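Local coordinates for protein Cg9734-pa (Drosophila melanogaster, PDB 2BK9) that binds a hexacoordinate heme and, as a member of the globin family, probably binds and carries oxygen, at residues 105-110 against 137-142; 66-71 against 87-92; 112-117 against 130-135. The protein carries 1 engineered substitution. All coordinates share one frame; numbering follows the deposited sequence.

All three contacts are antiparallel helix pairs of the globin fold. Contacts 1 and 3 join the same two helices, 103-120 and 125-143, at different levels, contact 3 lying within the loop that contact 1 closes; contact 2 pairs helices 56-75 and 81-96 beside the heme. Contacts 1 and 3 are buried, whereas contact 2 is only partly so. Their chemistry differs with their place: contact 1 adds a tyrosine hydrogen bond to its packing, contact 2 is apolar and aromatic, and contact 3, farther from the heme, is leucine packing against a tryptophan, an alanine and a valine. Contacts 1 and 2 both supply residues of the heme pocket, contact 2 the larger share, and residues of each contact pack on the others.

Contact 1: residues 105-110 against 137-142; sequences SYNQLK and HVYAII. With HEM (protoporphyrin IX containing Fe), chain B.
Y139 reaches from helix 125-143 to the antiparallel helix 103-120, where its ring fits as a knob among Y106, N107, L109 and K110. Y139 OH lies 2.7 Å from Y106 O and donates to it from above the carbonyl plane, at a C=O...OH angle of 128°. The same oxygen accepts the helical bond from K110 N, so two donors grip it and the helix stays unbroken. K110, extended with CG anti to its backbone N (chi1 -177°), runs back along one face of the Y139 ring, CD standing 4.1 Å from the ring centroid in a CH-pi contact; I142 CD1 lies over the opposite face, 4.0 Å above the plane toward the rim. At the edge, N107 OD1 comes within 3.7 Å of Y139 CD2. A lysine suits this place because its methylenes cover the ring while NZ continues to a salt bridge with D136. The branched I142 serves a second aromatic: its CG2 sits over a face of the Y106 ring, 3.9 Å from the centroid. On the heme side, L109 CD2 meets the vinyl carbon CAB of the heme at 3.6 Å, and the Y106 side chain lies beside H96, an axial ligand of the heme iron. These are the G and H helices of the globin fold; L109 also packs on I27 and F31 of helix 20-34, while V138 and I141 lean on W89 of helix 81-96.

Contact 2: residues 66-71 against 87-92; sequences IRVFDE and EIWTKI. With HEM (protoporphyrin IX containing Fe), chain B.
V68 CG1 presses on the face of the W89 indole, 3.6 Å from W89 CZ2, where the E and F helices of the globin fold (56-75 and 81-96) run antiparallel beside the heme. With CG1 anti to the backbone N (chi1 172°), V68 puts that methyl on the indole and keeps CG2 for I92. The W89 edge in turn points at the F69 face in a T-shaped pair, centroids 5.2 Å apart and planes at 62°. The branch at CB lets I88 set CG2 against both the indole face and V68 CG1, 3.8 Å from the latter. V68, F69 and W89 line the heme pocket, with the vinyl carbon CBB of the heme at the indole edge, 3.8 Å from W89 CH2. Further out, S72 fixes the indole by accepting from W89 NE1, and S72 OG is bonded to V68 O. I142 of helix 125-143 packs on W89. An alanine in place of W89 would probably open a gap beside the heme vinyl, take from F69 the indole edge on its face and leave S72 without its indole donor. I92 also lines the pocket: its backbone O is bonded to ND1 of the iron ligand H96, and its CD1 meets V68 CG2 tip to tip at 4.0 Å.

Contact 3: residues 112-117 against 130-135; sequences VILDVL and TWAKLV
L114 faces A132, the pair whose CA atoms, 7.0 Å apart, are nearest between segments 112-117 and 130-135, and the leucine side chain carries much of the contact. From CB, which points toward the other helix, the chain continues with CG anti to the carbonyl carbon (chi1 -72°), which carries the two methyls on CG onto helix 125-143. One branch, CD1, reaches the methyl of A132, 4.1 Å from its CB. The other, CD2, settles on the backbone, 3.8 Å from A132 N, and also touches W131 CB at 4.0 Å and V135 CG2 at 4.0 Å. A leucine suits this spot because its two methyls can spread over three residues of the facing helix; alanine suits the position opposite because a bare methyl lets the leucine come down onto the main chain. One turn further along, L117 repeats the theme against an aromatic. Its CD1 lies over the face of the W131 six-membered ring, 4.0 Å from the centroid and 3.6 Å from W131 CZ3, a CH-pi contact in which the two side chains cross at about a right angle. The buried indole has a polar end to satisfy, and W131 NE1 is hydrogen-bonded to T12 OG1. No hydrogen bond links these segments: the interface is aliphatic and aromatic packing between the antiparallel G and H helices, the N-to-C directions of the two segments 148° apart. Around it, W131 rests on I9 of helix 3-17 and I73 of helix 56-75, while I113 and V116 lean on I27 of helix 20-34.

Contact 1: residues 105-110 against 137-142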
# COMPACT_ATOMS: atom_id res chain seq x y z
N SER A 105 -6.42 10.58 2.01
CA SER A 105 -6.52 9.23 2.52
C SER A 105 -5.40 8.34 2.00
O SER A 105 -4.77 7.61 2.76
CB SER A 105 -7.88 8.67 2.13
OG SER A 105 -8.08 7.37 2.57
N TYR A 106 -5.13 8.35 0.70
CA TYR A 106 -4.01 7.64 0.16
C TYR A 106 -2.69 8.07 0.84
O TYR A 106 -1.86 7.22 1.18
CB TYR A 106 -3.87 7.80 -1.33
CG TYR A 106 -4.79 6.91 -2.15
CD1 TYR A 106 -4.60 5.55 -2.22
CD2 TYR A 106 -5.82 7.47 -2.88
CE1 TYR A 106 -5.38 4.73 -2.99
CE2 TYR A 106 -6.62 6.67 -3.68
CZ TYR A 106 -6.38 5.31 -3.76
OH TYR A 106 -7.12 4.50 -4.56
N ASN A 107 -2.48 9.36 1.02
CA ASN A 107 -1.25 9.85 1.63
C ASN A 107 -1.15 9.42 3.10
O ASN A 107 -0.05 9.12 3.58
CB ASN A 107 -1.11 11.34 1.44
CG ASN A 107 -0.69 11.70 0.05
OD1 ASN A 107 0.04 10.95 -0.62
ND2 ASN A 107 -1.17 12.86 -0.44
N GLN A 108 -2.28 9.34 3.79
CA GLN A 108 -2.33 8.78 5.13
C GLN A 108 -1.81 7.33 5.11
O GLN A 108 -0.97 6.93 5.92
CB GLN A 108 -3.77 8.85 5.68
CG GLN A 108 -4.19 10.23 6.08
CD GLN A 108 -5.68 10.34 6.35
OE1 GLN A 108 -6.46 9.47 5.98
NE2 GLN A 108 -6.08 11.42 7.00
N LEU A 109 -2.30 6.52 4.18
CA LEU A 109 -1.87 5.15 4.09
C LEU A 109 -0.41 5.05 3.70
O LEU A 109 0.30 4.15 4.17
CB LEU A 109 -2.75 4.38 3.08
CG LEU A 109 -2.49 2.88 3.03
CD1 LEU A 109 -2.84 2.17 4.30
CD2 LEU A 109 -3.22 2.23 1.87
N LYS A 110 0.04 5.95 2.85
CA LYS A 110 1.42 5.91 2.34
C LYS A 110 2.43 5.94 3.49
O LYS A 110 3.38 5.15 3.54
CB LYS A 110 1.66 7.11 1.42
CG LYS A 110 2.99 7.23 0.74
CD LYS A 110 3.05 8.59 -0.05
CE LYS A 110 4.06 8.62 -1.17
NZ LYS A 110 4.22 10.05 -1.56
N HIS A 137 6.40 6.45 -6.92
CA HIS A 137 6.11 6.12 -8.30
C HIS A 137 4.72 5.61 -8.46
O HIS A 137 3.94 6.06 -9.32
CB HIS A 137 7.12 5.14 -8.88
CG HIS A 137 6.89 4.85 -10.31
ND1 HIS A 137 7.34 5.68 -11.31
CD2 HIS A 137 6.16 3.89 -10.91
CE1 HIS A 137 6.96 5.20 -12.47
NE2 HIS A 137 6.22 4.12 -12.27
N VAL A 138 4.35 4.63 -7.63
CA VAL A 138 3.03 4.07 -7.79
C VAL A 138 1.94 5.08 -7.41
O VAL A 138 0.88 5.09 -8.01
CB VAL A 138 2.85 2.67 -7.17
CG1 VAL A 138 3.92 1.73 -7.69
CG2 VAL A 138 2.88 2.71 -5.74
N TYR A 139 2.21 5.94 -6.45
CA TYR A 139 1.26 7.02 -6.09
C TYR A 139 1.09 8.00 -7.23
O TYR A 139 -0.02 8.53 -7.42
CB TYR A 139 1.69 7.72 -4.81
CG TYR A 139 1.07 7.10 -3.61
CD1 TYR A 139 1.10 5.72 -3.37
CD2 TYR A 139 0.41 7.86 -2.68
CE1 TYR A 139 0.51 5.12 -2.29
CE2 TYR A 139 -0.21 7.24 -1.56
CZ TYR A 139 -0.19 5.88 -1.42
OH TYR A 139 -0.79 5.25 -0.35
N ALA A 140 2.14 8.27 -8.00
CA ALA A 140 2.00 9.10 -9.21
C ALA A 140 0.96 8.49 -10.14
O ALA A 140 0.16 9.21 -10.72
N ILE A 141 0.97 7.16 -10.26
CA ILE A 141 0.04 6.48 -11.11
C ILE A 141 -1.39 6.63 -10.58
O ILE A 141 -2.33 6.96 -11.33
CB ILE A 141 0.42 5.01 -11.29
CG1 ILE A 141 1.80 4.84 -11.93
CG2 ILE A 141 -0.69 4.32 -12.08
CD1 ILE A 141 2.40 3.46 -11.79
N ILE A 142 -1.58 6.39 -9.28
CA ILE A 142 -2.89 6.55 -8.70
C ILE A 142 -3.40 7.96 -8.96
O ILE A 142 -4.56 8.21 -9.32
CB ILE A 142 -2.86 6.29 -7.16
CG1 ILE A 142 -2.40 4.84 -6.86
CG2 ILE A 142 -4.24 6.57 -6.53
CD1 ILE A 142 -2.24 4.62 -5.39
CHA HEM B . -11.37 -2.21 -1.87
CHB HEM B . -6.66 -2.43 -2.79
CHC HEM B . -6.10 1.63 -0.35
CHD HEM B . -10.69 1.61 0.94
C1A HEM B . -10.15 -2.56 -2.38
C2A HEM B . -9.93 -3.61 -3.38
C3A HEM B . -8.61 -3.68 -3.66
C4A HEM B . -7.99 -2.70 -2.82
CMA HEM B . -7.82 -4.58 -4.63
CAA HEM B . -11.06 -4.46 -3.98
CBA HEM B . -11.83 -3.66 -5.04
CGA HEM B . -12.98 -4.52 -5.47
O1A HEM B . -14.02 -4.59 -4.74
O2A HEM B . -12.88 -5.14 -6.54
C1B HEM B . -6.06 -1.36 -2.15
C2B HEM B . -4.68 -1.01 -2.30
C3B HEM B . -4.53 0.14 -1.61
C4B HEM B . -5.80 0.54 -1.09
CMB HEM B . -3.67 -1.81 -3.06
CAB HEM B . -3.32 0.98 -1.49
CBB HEM B . -2.07 0.54 -1.46
C1C HEM B . -7.28 2.00 0.21
C2C HEM B . -7.53 3.19 1.01
C3C HEM B . -8.80 3.16 1.43
C4C HEM B . -9.38 1.97 0.87
CMC HEM B . -6.49 4.28 1.28
CAC HEM B . -9.44 4.20 2.31
CBC HEM B . -10.43 4.03 3.15
C1D HEM B . -11.29 0.57 0.32
C2D HEM B . -12.66 0.30 0.35
C3D HEM B . -12.88 -0.84 -0.47
C4D HEM B . -11.58 -1.19 -0.98
CMD HEM B . -13.71 1.04 1.15
CAD HEM B . -14.21 -1.50 -0.75
CBD HEM B . -14.59 -2.46 0.34
CGD HEM B . -15.92 -3.11 0.12
O1D HEM B . -16.41 -3.80 1.04
O2D HEM B . -16.51 -2.94 -0.98
NA HEM B . -8.95 -2.00 -2.08
NB HEM B . -6.75 -0.40 -1.40
NC HEM B . -8.44 1.27 0.14
ND HEM B . -10.64 -0.33 -0.50
FE HEM B . -8.71 -0.40 -0.94

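Contact 2: residues 66-71 against 87-92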
# COMPACT_ATOMS: atom_id res chain seq x y z
N ILE A 66 -0.99 -6.17 0.64
CA ILE A 66 0.25 -6.96 0.52
C ILE A 66 0.40 -7.60 -0.86
O ILE A 66 1.47 -7.54 -1.47
CB ILE A 66 0.34 -8.02 1.65
CG1 ILE A 66 0.35 -7.35 3.03
CG2 ILE A 66 1.58 -8.88 1.43
CD1 ILE A 66 1.51 -6.43 3.32
N ARG A 67 -0.67 -8.20 -1.37
CA ARG A 67 -0.58 -8.89 -2.65
C ARG A 67 -0.35 -7.96 -3.81
O ARG A 67 0.35 -8.30 -4.75
CB ARG A 67 -1.79 -9.79 -2.84
CG ARG A 67 -1.68 -11.06 -1.93
CD ARG A 67 -2.78 -12.09 -2.14
NE ARG A 67 -4.02 -11.72 -1.45
CZ ARG A 67 -4.25 -11.93 -0.16
NH1 ARG A 67 -3.33 -12.45 0.66
NH2 ARG A 67 -5.42 -11.56 0.33
N VAL A 68 -0.97 -6.77 -3.79
CA VAL A 68 -0.75 -5.83 -4.86
C VAL A 68 0.68 -5.30 -4.84
O VAL A 68 1.29 -5.13 -5.89
CB VAL A 68 -1.81 -4.69 -4.80
CG1 VAL A 68 -1.52 -3.58 -5.78
CG2 VAL A 68 -3.21 -5.28 -5.08
N PHE A 69 1.21 -5.01 -3.66
CA PHE A 69 2.63 -4.69 -3.60
C PHE A 69 3.50 -5.84 -4.08
O PHE A 69 4.46 -5.63 -4.79
CB PHE A 69 3.02 -4.23 -2.19
CG PHE A 69 2.85 -2.76 -2.03
CD1 PHE A 69 1.74 -2.21 -1.49
CD2 PHE A 69 3.78 -1.88 -2.59
CE1 PHE A 69 1.62 -0.83 -1.40
CE2 PHE A 69 3.63 -0.54 -2.48
CZ PHE A 69 2.55 -0.02 -1.86
N ASP A 70 3.13 -7.07 -3.74
CA ASP A 70 3.93 -8.20 -4.19
C ASP A 70 3.93 -8.31 -5.73
O ASP A 70 4.98 -8.52 -6.35
CB ASP A 70 3.43 -9.49 -3.59
CG ASP A 70 4.34 -10.61 -3.84
OD1 ASP A 70 5.50 -10.58 -3.44
OD2 ASP A 70 3.94 -11.59 -4.49
N GLU A 71 2.75 -8.13 -6.31
CA GLU A 71 2.66 -8.13 -7.75
C GLU A 71 3.53 -7.06 -8.40
O GLU A 71 4.15 -7.28 -9.46
CB GLU A 71 1.19 -7.93 -8.15
CG GLU A 71 0.26 -9.08 -7.92
CD GLU A 71 0.41 -10.11 -8.97
OE1 GLU A 71 0.39 -9.72 -10.18
OE2 GLU A 71 0.53 -11.27 -8.56
N GLU A 87 -0.53 -0.36 -15.27
CA GLU A 87 -1.73 -1.16 -15.31
C GLU A 87 -2.24 -1.47 -13.91
O GLU A 87 -3.41 -1.30 -13.63
CB GLU A 87 -1.46 -2.43 -16.11
CG GLU A 87 -2.66 -3.31 -16.16
CD GLU A 87 -2.43 -4.65 -16.83
OE1 GLU A 87 -1.27 -5.05 -17.16
OE2 GLU A 87 -3.44 -5.37 -17.01
N ILE A 88 -1.37 -2.02 -13.07
CA ILE A 88 -1.76 -2.43 -11.73
C ILE A 88 -2.42 -1.26 -11.01
O ILE A 88 -3.49 -1.38 -10.41
CB ILE A 88 -0.55 -2.97 -10.97
CG1 ILE A 88 -0.10 -4.33 -11.56
CG2 ILE A 88 -0.82 -3.06 -9.50
CD1 ILE A 88 1.29 -4.74 -11.14
N TRP A 89 -1.71 -0.15 -10.97
CA TRP A 89 -2.08 0.95 -10.06
C TRP A 89 -3.18 1.83 -10.63
O TRP A 89 -3.92 2.43 -9.87
CB TRP A 89 -0.85 1.69 -9.61
CG TRP A 89 -0.05 0.84 -8.68
CD1 TRP A 89 1.02 0.02 -9.00
CD2 TRP A 89 -0.31 0.62 -7.31
NE1 TRP A 89 1.42 -0.67 -7.89
CE2 TRP A 89 0.62 -0.30 -6.84
CE3 TRP A 89 -1.23 1.15 -6.42
CZ2 TRP A 89 0.67 -0.69 -5.51
CZ3 TRP A 89 -1.19 0.75 -5.11
CH2 TRP A 89 -0.23 -0.15 -4.66
N THR A 90 -3.31 1.89 -11.95
CA THR A 90 -4.47 2.55 -12.51
C THR A 90 -5.73 1.81 -12.13
O THR A 90 -6.75 2.40 -11.75
CB THR A 90 -4.34 2.70 -14.02
OG1 THR A 90 -3.23 3.57 -14.31
CG2 THR A 90 -5.59 3.34 -14.60
N LYS A 91 -5.66 0.48 -12.16
CA LYS A 91 -6.81 -0.32 -11.79
C LYS A 91 -7.15 -0.15 -10.30
O LYS A 91 -8.31 0.03 -9.95
CB LYS A 91 -6.61 -1.79 -12.15
CG LYS A 91 -7.78 -2.64 -11.72
CD LYS A 91 -7.70 -4.06 -12.26
CE LYS A 91 -8.93 -4.83 -11.87
NZ LYS A 91 -10.13 -4.46 -12.68
N ILE A 92 -6.14 -0.13 -9.45
CA ILE A 92 -6.41 0.15 -8.04
C ILE A 92 -7.08 1.51 -7.88
O ILE A 92 -8.08 1.66 -7.16
CB ILE A 92 -5.11 0.10 -7.24
CG1 ILE A 92 -4.51 -1.31 -7.23
CG2 ILE A 92 -5.32 0.59 -5.82
CD1 ILE A 92 -5.41 -2.37 -6.70
CHA HEM B . -11.37 -2.21 -1.87
CHB HEM B . -6.66 -2.43 -2.79
CHC HEM B . -6.10 1.63 -0.35
CHD HEM B . -10.69 1.61 0.94
C1A HEM B . -10.15 -2.56 -2.38
C2A HEM B . -9.93 -3.61 -3.38
C3A HEM B . -8.61 -3.68 -3.66
C4A HEM B . -7.99 -2.70 -2.82
CMA HEM B . -7.82 -4.58 -4.63
CAA HEM B . -11.06 -4.46 -3.98
CBA HEM B . -11.83 -3.66 -5.04
CGA HEM B . -12.98 -4.52 -5.47
O1A HEM B . -14.02 -4.59 -4.74
O2A HEM B . -12.88 -5.14 -6.54
C1B HEM B . -6.06 -1.36 -2.15
C2B HEM B . -4.68 -1.01 -2.30
C3B HEM B . -4.53 0.14 -1.61
C4B HEM B . -5.80 0.54 -1.09
CMB HEM B . -3.67 -1.81 -3.06
CAB HEM B . -3.32 0.98 -1.49
CBB HEM B . -2.07 0.54 -1.46
C1C HEM B . -7.28 2.00 0.21
C2C HEM B . -7.53 3.19 1.01
C3C HEM B . -8.80 3.16 1.43
C4C HEM B . -9.38 1.97 0.87
CMC HEM B . -6.49 4.28 1.28
CAC HEM B . -9.44 4.20 2.31
CBC HEM B . -10.43 4.03 3.15
C1D HEM B . -11.29 0.57 0.32
C2D HEM B . -12.66 0.30 0.35
C3D HEM B . -12.88 -0.84 -0.47
C4D HEM B . -11.58 -1.19 -0.98
CMD HEM B . -13.71 1.04 1.15
CAD HEM B . -14.21 -1.50 -0.75
CBD HEM B . -14.59 -2.46 0.34
CGD HEM B . -15.92 -3.11 0.12
O1D HEM B . -16.41 -3.80 1.04
O2D HEM B . -16.51 -2.94 -0.98
NA HEM B . -8.95 -2.00 -2.08
NB HEM B . -6.75 -0.40 -1.40
NC HEM B . -8.44 1.27 0.14
ND HEM B . -10.64 -0.33 -0.50
FE HEM B . -8.71 -0.40 -0.94

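Contact 3: residues 112-117 against 130-135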
# COMPACT_ATOMS: atom_id res chain seq x y z
N VAL A 112 1.99 5.20 6.54
CA VAL A 112 1.84 4.01 7.38
C VAL A 112 2.49 2.81 6.73
O VAL A 112 3.17 2.05 7.41
CB VAL A 112 0.38 3.77 7.63
CG1 VAL A 112 0.14 2.39 8.12
CG2 VAL A 112 -0.22 4.87 8.54
N ILE A 113 2.34 2.63 5.43
CA ILE A 113 3.02 1.53 4.73
C ILE A 113 4.53 1.65 4.91
O ILE A 113 5.21 0.69 5.26
CB ILE A 113 2.67 1.55 3.22
CG1 ILE A 113 1.20 1.16 3.03
CG2 ILE A 113 3.59 0.62 2.44
CD1 ILE A 113 0.72 1.44 1.63
N LEU A 114 5.07 2.84 4.68
CA LEU A 114 6.51 3.02 4.80
C LEU A 114 6.98 2.80 6.24
O LEU A 114 8.03 2.19 6.46
CB LEU A 114 6.90 4.39 4.27
CG LEU A 114 6.82 4.49 2.73
CD1 LEU A 114 6.89 5.94 2.31
CD2 LEU A 114 7.90 3.68 2.05
N ASP A 115 6.18 3.21 7.21
CA ASP A 115 6.49 2.99 8.60
C ASP A 115 6.56 1.48 8.91
O ASP A 115 7.48 1.00 9.56
CB ASP A 115 5.44 3.68 9.45
CG ASP A 115 5.65 3.51 10.86
OD1 ASP A 115 6.53 4.24 11.38
OD2 ASP A 115 5.02 2.65 11.54
N VAL A 116 5.56 0.73 8.46
CA VAL A 116 5.49 -0.68 8.74
C VAL A 116 6.68 -1.40 8.11
O VAL A 116 7.30 -2.25 8.73
CB VAL A 116 4.16 -1.26 8.31
CG1 VAL A 116 4.20 -2.81 8.29
CG2 VAL A 116 3.05 -0.77 9.21
N LEU A 117 6.98 -1.12 6.85
CA LEU A 117 8.05 -1.79 6.13
C LEU A 117 9.42 -1.45 6.73
O LEU A 117 10.29 -2.32 6.83
CB LEU A 117 8.01 -1.47 4.67
CG LEU A 117 6.72 -1.97 3.99
CD1 LEU A 117 6.78 -1.61 2.51
CD2 LEU A 117 6.42 -3.46 4.17
N THR A 130 14.81 4.22 -0.81
CA THR A 130 14.59 3.43 -2.01
C THR A 130 13.13 2.96 -2.07
O THR A 130 12.49 3.04 -3.10
CB THR A 130 15.56 2.25 -2.04
OG1 THR A 130 16.90 2.78 -2.05
CG2 THR A 130 15.36 1.37 -3.24
N TRP A 131 12.63 2.46 -0.94
CA TRP A 131 11.23 2.09 -0.84
C TRP A 131 10.31 3.28 -1.12
O TRP A 131 9.30 3.14 -1.81
CB TRP A 131 10.92 1.47 0.51
CG TRP A 131 11.19 0.01 0.57
CD1 TRP A 131 12.34 -0.59 0.94
CD2 TRP A 131 10.32 -1.02 0.15
NE1 TRP A 131 12.23 -1.96 0.82
CE2 TRP A 131 10.99 -2.25 0.35
CE3 TRP A 131 9.03 -1.04 -0.36
CZ2 TRP A 131 10.40 -3.45 0.07
CZ3 TRP A 131 8.44 -2.24 -0.64
CH2 TRP A 131 9.13 -3.43 -0.40
N ALA A 132 10.62 4.44 -0.56
CA ALA A 132 9.79 5.61 -0.79
C ALA A 132 9.78 5.99 -2.27
O ALA A 132 8.76 6.49 -2.74
CB ALA A 132 10.23 6.76 0.05
N LYS A 133 10.87 5.76 -2.99
CA LYS A 133 10.87 6.01 -4.43
C LYS A 133 9.89 5.10 -5.16
O LYS A 133 9.17 5.56 -6.07
CB LYS A 133 12.27 5.79 -4.94
CG LYS A 133 12.52 6.12 -6.36
CD LYS A 133 14.00 6.22 -6.70
CE LYS A 133 15.00 5.68 -5.76
NZ LYS A 133 15.80 6.68 -5.00
N LEU A 134 9.83 3.83 -4.79
CA LEU A 134 8.86 2.93 -5.37
C LEU A 134 7.44 3.38 -5.06
O LEU A 134 6.58 3.45 -5.92
CB LEU A 134 9.06 1.49 -4.87
CG LEU A 134 7.97 0.49 -5.29
CD1 LEU A 134 7.92 0.34 -6.79
CD2 LEU A 134 8.22 -0.83 -4.61
N VAL A 135 7.19 3.66 -3.79
CA VAL A 135 5.87 4.05 -3.40
C VAL A 135 5.45 5.37 -4.05
O VAL A 135 4.29 5.52 -4.48
CB VAL A 135 5.74 4.08 -1.86
CG1 VAL A 135 4.39 4.58 -1.42
CG2 VAL A 135 5.95 2.69 -1.29